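Protein phosphatase Slingshot homolog 2 (Homo sapiens, PDB 2NT2) removes phosphate from phosphorylated cofilin through its protein-tyrosine phosphatase-family catalytic domain, activating cofilin and so promoting the disassembly of actin filaments. Local coordinates at residues Y107-L111 with D112-D116; E136-Q139 with G140-A144. The protein carries 1 engineered substitution. One frame throughout, in Å; residues are numbered along the deposited sequence.

Interaction 1: residues Y107-L111 with D112-D116; sequences YGWNL and DRAYD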
loop_
_atom_site.group_PDB
_atom_site.type_symbol
_atom_site.label_atom_id
_atom_site.label_comp_id
_atom_site.label_asym_id
_atom_site.label_seq_id
_atom_site.Cartn_x
_atom_site.Cartn_y
_atom_site.Cartn_z
ATOM N N TYR A 107 -13.321 3.479 -2.000
ATOM C CA TYR A 107 -14.377 3.456 -3.014
ATOM C C TYR A 107 -15.537 2.563 -2.601
ATOM O O TYR A 107 -16.501 2.406 -3.351
ATOM C CB TYR A 107 -13.804 3.047 -4.377
ATOM C CG TYR A 107 -12.596 3.889 -4.754
ATOM C CD1 TYR A 107 -11.362 3.294 -4.978
ATOM C CD2 TYR A 107 -12.682 5.271 -4.876
ATOM C CE1 TYR A 107 -10.261 4.059 -5.319
ATOM C CE2 TYR A 107 -11.586 6.040 -5.215
ATOM C CZ TYR A 107 -10.369 5.425 -5.439
ATOM O OH TYR A 107 -9.271 6.180 -5.776
ATOM N N GLY A 108 -15.438 2.002 -1.400
ATOM C CA GLY A 108 -16.465 1.160 -0.820
ATOM C C GLY A 108 -16.633 -0.148 -1.572
ATOM O O GLY A 108 -17.738 -0.667 -1.727
ATOM N N TRP A 109 -15.516 -0.688 -2.038
ATOM C CA TRP A 109 -15.477 -1.908 -2.822
ATOM C C TRP A 109 -15.554 -3.175 -1.985
ATOM O O TRP A 109 -14.960 -3.255 -0.913
ATOM C CB TRP A 109 -14.171 -1.898 -3.638
ATOM C CG TRP A 109 -14.272 -1.021 -4.848
ATOM C CD1 TRP A 109 -15.337 -0.258 -5.224
ATOM C CD2 TRP A 109 -13.257 -0.820 -5.836
ATOM N NE1 TRP A 109 -15.050 0.408 -6.390
ATOM C CE2 TRP A 109 -13.778 0.079 -6.786
ATOM C CE3 TRP A 109 -11.962 -1.313 -6.004
ATOM C CZ2 TRP A 109 -13.044 0.494 -7.896
ATOM C CZ3 TRP A 109 -11.236 -0.902 -7.102
ATOM C CH2 TRP A 109 -11.780 -0.006 -8.034
ATOM N N ASN A 110 -16.267 -4.183 -2.475
ATOM C CA ASN A 110 -16.233 -5.504 -1.852
ATOM C C ASN A 110 -14.799 -6.026 -1.832
ATOM O O ASN A 110 -13.974 -5.578 -2.628
ATOM C CB ASN A 110 -17.117 -6.486 -2.617
ATOM C CG ASN A 110 -18.578 -6.398 -2.235
ATOM O OD1 ASN A 110 -18.973 -5.539 -1.443
ATOM N ND2 ASN A 110 -19.378 -7.290 -2.808
ATOM N N LEU A 111 -14.488 -6.972 -0.946
ATOM C CA LEU A 111 -13.113 -7.464 -0.879
ATOM C C LEU A 111 -12.704 -8.149 -2.175
ATOM O O LEU A 111 -11.635 -7.849 -2.719
ATOM C CB LEU A 111 -12.915 -8.409 0.297
ATOM C CG LEU A 111 -11.604 -9.205 0.302
ATOM C CD1 LEU A 111 -10.397 -8.289 0.170
ATOM C CD2 LEU A 111 -11.522 -10.048 1.570
ATOM N N ASP A 112 -13.508 -9.092 -2.665
ATOM C CA ASP A 112 -13.111 -9.771 -3.899
ATOM C C ASP A 112 -12.972 -8.784 -5.053
ATOM O O ASP A 112 -12.024 -8.901 -5.829
ATOM C CB ASP A 112 -14.110 -10.885 -4.211
ATOM C CG ASP A 112 -13.792 -12.112 -3.365
ATOM O OD1 ASP A 112 -13.384 -11.958 -2.196
ATOM O OD2 ASP A 112 -13.927 -13.242 -3.892
ATOM N N ARG A 113 -13.878 -7.833 -5.086
ATOM C CA ARG A 113 -13.879 -6.635 -5.900
ATOM C C ARG A 113 -12.495 -5.981 -5.960
ATOM O O ARG A 113 -11.896 -5.855 -7.023
ATOM C CB ARG A 113 -14.842 -5.624 -5.289
ATOM C CG ARG A 113 -15.843 -4.932 -6.183
ATOM C CD ARG A 113 -17.219 -4.955 -5.536
ATOM N NE ARG A 113 -17.739 -3.627 -5.205
ATOM C CZ ARG A 113 -19.019 -3.384 -4.980
ATOM N NH1 ARG A 113 -19.917 -4.360 -5.053
ATOM N NH2 ARG A 113 -19.423 -2.156 -4.686
ATOM N N ALA A 114 -12.017 -5.543 -4.804
ATOM C CA ALA A 114 -10.761 -4.817 -4.657
ATOM C C ALA A 114 -9.567 -5.741 -4.849
ATOM O O ALA A 114 -8.623 -5.411 -5.563
ATOM C CB ALA A 114 -10.690 -4.146 -3.292
ATOM N N TYR A 115 -9.601 -6.922 -4.224
ATOM C CA TYR A 115 -8.508 -7.874 -4.437
ATOM C C TYR A 115 -8.362 -8.177 -5.930
ATOM O O TYR A 115 -7.260 -8.109 -6.465
ATOM C CB TYR A 115 -8.740 -9.160 -3.650
ATOM C CG TYR A 115 -7.697 -10.232 -3.853
ATOM C CD1 TYR A 115 -6.532 -10.245 -3.095
ATOM C CD2 TYR A 115 -7.866 -11.235 -4.799
ATOM C CE1 TYR A 115 -5.567 -11.222 -3.270
ATOM C CE2 TYR A 115 -6.908 -12.219 -4.984
ATOM C CZ TYR A 115 -5.761 -12.207 -4.217
ATOM O OH TYR A 115 -4.810 -13.184 -4.400
ATOM N N ASP A 116 -9.479 -8.487 -6.578
ATOM C CA ASP A 116 -9.549 -8.731 -8.003
ATOM C C ASP A 116 -9.043 -7.544 -8.820
ATOM O O ASP A 116 -8.364 -7.712 -9.830
ATOM C CB ASP A 116 -10.996 -9.018 -8.431
ATOM C CG ASP A 116 -11.423 -10.434 -8.103
ATOM O OD1 ASP A 116 -10.613 -11.192 -7.531
ATOM O OD2 ASP A 116 -12.575 -10.786 -8.436
#
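The amide N of Y115 reaches back 2.7 Å to L111 O in a nearly straight bond, N-H...O 169°, which marks the first turn of helix 111-121. The stretch is a helix-loop-helix junction of the phosphatase domain: G108 is the first residue after helix 94-107 to leave helical angles, its positive phi suiting a residue without a CB, and N110 stands at the N-cap of the next helix. The A114 N bond to N110 O, 2.9 Å, is of the same kind, although that oxygen is less surely placed. N110 makes no capping bond with its side chain. Instead its amide stacks on the R113 guanidinium, the two planes 28° apart; OD1 lies over one face of the guanidinium, offset toward its rim, 3.9 Å from NH1. R113 gets there because its chain bends at chi2 and chi3 and folds back along the loop, bringing NE within 3.7 Å of W109 CA. Polar, flat ends suit both residues at this exposed position. The W109 side chain crosses that of R113 at about a right angle, ring and guanidinium planes 66° apart, while Y107 CB sits over one indole face and Y117 meets the ring edge-to-face. L111, a buried leucine, points into the groove between helices 94-107 and 129-143, where I100, M104 and L135 receive it; its CD1 rests 4.3 Å from Y115 CB. The benzo side of the indole lies against the small residue A114, with W109 CE3 approaching A114 CB to 4.1 Å.

Interaction 2: residues E136-Q139 with G140-A144; sequences EEYQ and GILLA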
loop_
_atom_site.group_PDB
_atom_site.type_symbol
_atom_site.label_atom_id
_atom_site.label_comp_id
_atom_site.label_asym_id
_atom_site.label_seq_id
_atom_site.Cartn_x
_atom_site.Cartn_y
_atom_site.Cartn_z
ATOM N N GLU A 136 -10.693 -9.742 5.248
ATOM C CA GLU A 136 -12.035 -10.251 5.482
ATOM C C GLU A 136 -12.637 -9.616 6.735
ATOM O O GLU A 136 -13.806 -9.243 6.761
ATOM C CB GLU A 136 -12.029 -11.763 5.675
ATOM C CG GLU A 136 -11.920 -12.598 4.419
ATOM C CD GLU A 136 -11.661 -14.064 4.745
ATOM O OE1 GLU A 136 -11.968 -14.479 5.888
ATOM O OE2 GLU A 136 -11.142 -14.773 3.854
ATOM N N GLU A 137 -11.819 -9.511 7.787
ATOM C CA GLU A 137 -12.293 -8.805 8.976
ATOM C C GLU A 137 -12.628 -7.354 8.617
ATOM O O GLU A 137 -13.725 -6.884 8.914
ATOM C CB GLU A 137 -11.266 -8.850 10.109
ATOM C CG GLU A 137 -11.788 -8.286 11.419
ATOM C CD GLU A 137 -10.942 -8.613 12.627
ATOM O OE1 GLU A 137 -11.277 -8.093 13.719
ATOM O OE2 GLU A 137 -9.961 -9.376 12.494
ATOM N N TYR A 138 -11.671 -6.690 7.984
ATOM C CA TYR A 138 -11.775 -5.276 7.634
ATOM C C TYR A 138 -13.103 -5.010 6.934
ATOM O O TYR A 138 -13.837 -4.086 7.282
ATOM C CB TYR A 138 -10.609 -4.875 6.741
ATOM C CG TYR A 138 -10.407 -3.399 6.526
ATOM C CD1 TYR A 138 -10.356 -2.526 7.599
ATOM C CD2 TYR A 138 -10.263 -2.870 5.247
ATOM C CE1 TYR A 138 -10.171 -1.169 7.424
ATOM C CE2 TYR A 138 -10.075 -1.512 5.056
ATOM C CZ TYR A 138 -10.030 -0.668 6.147
ATOM O OH TYR A 138 -9.842 0.684 5.977
ATOM N N GLN A 139 -13.410 -5.871 5.972
ATOM C CA GLN A 139 -14.696 -5.861 5.290
ATOM C C GLN A 139 -15.851 -5.838 6.287
ATOM O O GLN A 139 -16.694 -4.941 6.254
ATOM C CB GLN A 139 -14.803 -7.090 4.391
ATOM C CG GLN A 139 -16.065 -7.138 3.536
ATOM C CD GLN A 139 -15.963 -8.257 2.514
ATOM O OE1 GLN A 139 -15.650 -9.390 2.883
ATOM N NE2 GLN A 139 -16.201 -7.930 1.251
ATOM N N GLY A 140 -15.867 -6.816 7.188
ATOM C CA GLY A 140 -16.885 -6.872 8.220
ATOM C C GLY A 140 -16.909 -5.604 9.050
ATOM O O GLY A 140 -17.970 -5.085 9.389
ATOM N N ILE A 141 -15.728 -5.081 9.377
ATOM C CA ILE A 141 -15.670 -3.857 10.169
ATOM C C ILE A 141 -16.221 -2.681 9.375
ATOM O O ILE A 141 -16.983 -1.851 9.875
ATOM C CB ILE A 141 -14.242 -3.544 10.645
ATOM C CG1 ILE A 141 -13.697 -4.521 11.685
ATOM C CG2 ILE A 141 -14.176 -2.110 11.157
ATOM C CD1 ILE A 141 -12.192 -4.638 11.729
ATOM N N LEU A 142 -15.855 -2.584 8.098
ATOM C CA LEU A 142 -16.313 -1.439 7.310
ATOM C C LEU A 142 -17.837 -1.405 7.240
ATOM O O LEU A 142 -18.449 -0.336 7.247
ATOM C CB LEU A 142 -15.688 -1.485 5.919
ATOM C CG LEU A 142 -14.198 -1.131 5.836
ATOM C CD1 LEU A 142 -13.719 -1.115 4.394
ATOM C CD2 LEU A 142 -13.924 0.208 6.505
ATOM N N LEU A 143 -18.431 -2.592 7.198
ATOM C CA LEU A 143 -19.876 -2.744 7.193
ATOM C C LEU A 143 -20.484 -2.461 8.560
ATOM O O LEU A 143 -21.397 -1.647 8.699
ATOM C CB LEU A 143 -20.270 -4.159 6.754
ATOM C CG LEU A 143 -19.446 -4.766 5.623
ATOM C CD1 LEU A 143 -19.915 -6.178 5.312
ATOM C CD2 LEU A 143 -19.498 -3.880 4.385
ATOM N N ALA A 144 -20.007 -3.146 9.592
ATOM C CA ALA A 144 -20.631 -3.014 10.910
ATOM C C ALA A 144 -20.425 -1.626 11.488
ATOM O O ALA A 144 -21.313 -1.065 12.136
ATOM C CB ALA A 144 -20.097 -4.087 11.847
#
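Y138 and L142, one helical turn apart, meet by a CH-pi contact backed by the helix's own i to i+4 bonds. They belong to the last turns of the C-terminal helix 129-143 of the phosphatase domain, a surface contact away from the active site. Of the backbone bonds, L142 N to Y138 O is short at 2.6 Å, and I141 N to E137 O follows at 2.7 Å; G140 N to E136 O is longer, with the donor tilted 27° from the carbonyl plane. The side chain of L142 can be followed outward. Its CB leaves the helix beside the carbonyl oxygens of Y138 and Q139, and CG lies 3.3 Å from Y138 O. With CG anti to the carbonyl carbon (chi1 -73°), the branch is directed back along the helix toward the preceding turn. There CD1 lies over one face of the tyrosine ring, 4.1 Å from its centroid and 26° off the normal, displaced toward CE2, which it approaches to 3.7 Å. The other methyl, CD2, reaches the hydroxyl half of the ring, near CZ and CE1. A forked leucine thus spreads two methyls across one aromatic ring, a good match for a flat partner. On the next flank, E137 uses its aliphatic part: CG touches I141 CD1 at 3.7 Å, and the extended chain carries the carboxylate onward at the exposed surface. G140 takes part through its backbone alone. In the fold, Y138 packs on A101 and K105 of helix 94-107 and meets W67, the first residue of helix 67-79, edge-to-face. L142 and Q139 reach M104 of helix 94-107, and L64 in a loop borders E137, Y138 and I141.

In the fold
Following the chain from its N terminus, the five strands of the sheet and helix 67-79 come before helix 94-107, whose end leads into interaction 1. That contact closes the short loop into helix 111-121. The chain then passes through a further loop into helix 129-143, where interaction 2 spans the last turns without closing any loop. The two are in series, neither nested nor crossed, with centres about 12 Å apart. They meet where L111 of the first packs against E136 and Q139 of the second. Since both also reach M104, the junction and the C-terminal helix are tied to helix 94-107; interaction 2 alone, through Y138 on W67, also reaches helix 67-79.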